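Local coordinates for polysaccharide biosynthesis protein CapD (Bacillus thuringiensis HD-771, PDB 6BWC) that probably acts as an NADP-dependent dehydratase of the short-chain dehydrogenase superfamily on UDP-N-acetylglucosamine, in the route to CMP-pseudaminic acid that serves flagellin glycosylation, at residues C[243-248]-C[326-331]. The protein carries 2 engineered substitutions. Sequence-based numbering, arbitrary orientation.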
loop_
_atom_site.group_PDB
_atom_site.type_symbol
_atom_site.label_atom_id
_atom_site.label_comp_id
_atom_site.label_asym_id
_atom_site.label_seq_id
_atom_site.Cartn_x
_atom_site.Cartn_y
_atom_site.Cartn_z
ATOM N N MET C 243 10.211 46.241 15.703
ATOM C CA MET C 243 9.445 45.319 16.547
ATOM C C MET C 243 9.677 45.573 18.041
ATOM O O MET C 243 8.723 45.574 18.820
ATOM C CB MET C 243 9.760 43.859 16.176
ATOM C CG MET C 243 8.600 42.897 16.355
ATOM S SD MET C 243 7.313 43.091 15.104
ATOM C CE MET C 243 6.002 43.740 16.112
ATOM N N ILE C 244 10.938 45.812 18.422
ATOM C CA ILE C 244 11.313 46.074 19.819
ATOM C C ILE C 244 10.763 47.408 20.284
ATOM O O ILE C 244 10.228 47.510 21.381
ATOM C CB ILE C 244 12.834 46.071 19.996
ATOM C CG1 ILE C 244 13.363 44.651 19.812
ATOM C CG2 ILE C 244 13.243 46.595 21.373
ATOM C CD1 ILE C 244 14.854 44.593 19.541
ATOM N N GLU C 245 10.914 48.431 19.456
ATOM C CA GLU C 245 10.314 49.732 19.755
ATOM C C GLU C 245 8.839 49.605 20.112
ATOM O O GLU C 245 8.453 49.931 21.236
ATOM C CB GLU C 245 10.496 50.699 18.575
ATOM C CG GLU C 245 11.890 51.315 18.524
ATOM C CD GLU C 245 12.506 51.366 17.127
ATOM O OE1 GLU C 245 11.805 51.713 16.151
ATOM O OE2 GLU C 245 13.723 51.074 17.014
ATOM N N GLU C 246 8.048 49.085 19.173
ATOM C CA GLU C 246 6.578 49.104 19.271
ATOM C C GLU C 246 5.962 48.103 20.241
ATOM O O GLU C 246 4.852 48.322 20.724
ATOM C CB GLU C 246 5.911 48.921 17.896
ATOM C CG GLU C 246 5.154 50.144 17.406
ATOM C CD GLU C 246 6.038 51.128 16.692
ATOM O OE1 GLU C 246 6.567 50.770 15.611
ATOM O OE2 GLU C 246 6.194 52.255 17.203
ATOM N N VAL C 247 6.644 46.997 20.496
ATOM C CA VAL C 247 6.128 46.008 21.443
ATOM C C VAL C 247 6.391 46.508 22.846
ATOM O O VAL C 247 5.623 46.236 23.759
ATOM C CB VAL C 247 6.757 44.625 21.218
ATOM C CG1 VAL C 247 6.413 43.665 22.346
ATOM C CG2 VAL C 247 6.293 44.051 19.886
ATOM N N THR C 248 7.493 47.231 23.002
ATOM C CA THR C 248 7.805 47.922 24.237
ATOM C C THR C 248 6.829 49.074 24.466
ATOM O O THR C 248 6.337 49.254 25.585
ATOM C CB THR C 248 9.263 48.431 24.214
ATOM O OG1 THR C 248 10.143 47.302 24.098
ATOM C CG2 THR C 248 9.626 49.240 25.482
ATOM N N GLU C 326 7.905 53.360 7.138
ATOM C CA GLU C 326 6.853 52.684 6.347
ATOM C C GLU C 326 6.559 51.287 6.874
ATOM O O GLU C 326 5.402 50.859 6.882
ATOM C CB GLU C 326 7.221 52.582 4.865
ATOM C CG GLU C 326 7.128 53.889 4.105
ATOM C CD GLU C 326 7.613 53.741 2.682
ATOM O OE1 GLU C 326 8.823 53.981 2.453
ATOM O OE2 GLU C 326 6.794 53.356 1.807
ATOM N N LEU C 327 7.603 50.582 7.294
ATOM C CA LEU C 327 7.438 49.262 7.869
ATOM C C LEU C 327 6.575 49.333 9.110
ATOM O O LEU C 327 5.558 48.662 9.180
ATOM C CB LEU C 327 8.797 48.652 8.217
ATOM C CG LEU C 327 8.819 47.277 8.897
ATOM C CD1 LEU C 327 7.818 46.291 8.291
ATOM C CD2 LEU C 327 10.246 46.746 8.820
ATOM N N ARG C 328 6.995 50.167 10.064
ATOM C CA ARG C 328 6.232 50.482 11.279
ATOM C C ARG C 328 4.774 50.835 11.005
ATOM O O ARG C 328 3.883 50.346 11.704
ATOM C CB ARG C 328 6.887 51.639 12.034
ATOM C CG ARG C 328 5.944 52.439 12.924
ATOM C CD ARG C 328 6.656 53.621 13.533
ATOM N NE ARG C 328 7.593 53.237 14.590
ATOM C CZ ARG C 328 8.921 53.373 14.552
ATOM N NH1 ARG C 328 9.561 53.915 13.520
ATOM N NH2 ARG C 328 9.623 52.981 15.607
ATOM N N ASN C 329 4.525 51.703 10.026
ATOM C CA ASN C 329 3.140 52.021 9.653
ATOM C C ASN C 329 2.369 50.770 9.314
ATOM O O ASN C 329 1.280 50.552 9.847
ATOM C CB ASN C 329 3.087 52.978 8.473
ATOM C CG ASN C 329 3.555 54.366 8.842
ATOM O OD1 ASN C 329 3.761 54.691 10.027
ATOM N ND2 ASN C 329 3.731 55.203 7.827
ATOM N N LEU C 330 2.982 49.955 8.445
ATOM C CA LEU C 330 2.475 48.643 8.033
ATOM C C LEU C 330 2.161 47.741 9.252
ATOM O O LEU C 330 0.992 47.370 9.480
ATOM C CB LEU C 330 3.482 47.940 7.092
ATOM C CG LEU C 330 3.015 47.439 5.721
ATOM C CD1 LEU C 330 4.159 46.640 5.101
ATOM C CD2 LEU C 330 1.707 46.645 5.744
ATOM N N ILE C 331 3.194 47.422 10.037
ATOM C CA ILE C 331 3.053 46.521 11.187
ATOM C C ILE C 331 1.935 46.992 12.125
ATOM O O ILE C 331 1.167 46.170 12.644
ATOM C CB ILE C 331 4.370 46.358 11.979
ATOM C CG1 ILE C 331 5.413 45.596 11.145
ATOM C CG2 ILE C 331 4.119 45.631 13.304
ATOM C CD1 ILE C 331 6.840 45.754 11.645
#
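Arg328 reaches from helix 324-333 to two consecutive glutamates of helix 236-251 and meets each in a different way. The carboxylate of Glu246 takes the NE end of the guanidinium. Its plane stands 80° from that of the arginine, and OE2 lies in the guanidinium plane at the edge. Through its syn lone pair, Glu246 OE2 accepts a hydrogen bond from Arg328 NE at 3.1 Å. This bond is nearly straight (171° at the hydrogen). OE1 of Glu246, 2.9 Å from Arg328 NE, approaches obliquely and makes only a weak, bent bond. Glu245 comes to the NH2 corner instead. There the carboxylate and guanidinium are nearly coplanar, with Glu245 OE1 2.6 Å from Arg328 NH2 near the edge of the group, although this hydrogen bond is again bent and weak. Both acids cross the arginine side chain at about a right angle. An extended start to the Arg328 chain followed by a bend at chi3 presents NE and NH2 to them. Met243 and Ile331 supply the apolar part of the contact: Met243, bent at chi2 and chi3, brings CE to 3.9 Å from Ile331 CG2. Leu337 touches both side chains. The axes of the two short segments come within 11.1 Å at an angle of 43°, and the contact joins the C-terminal helix to helix 236-251 on the UDP-sugar side of the chain. Lys324 also pairs with Glu245 OE1 and Glu325 with Arg328 NH1, extending the ionic cluster along helix 324-333. Two carboxylates on one guanidinium, with further charges of both signs beside them, would be expected to favour the ionised forms and to restrict rotation of the arginine, next to the buried Met243–Ile331 contact.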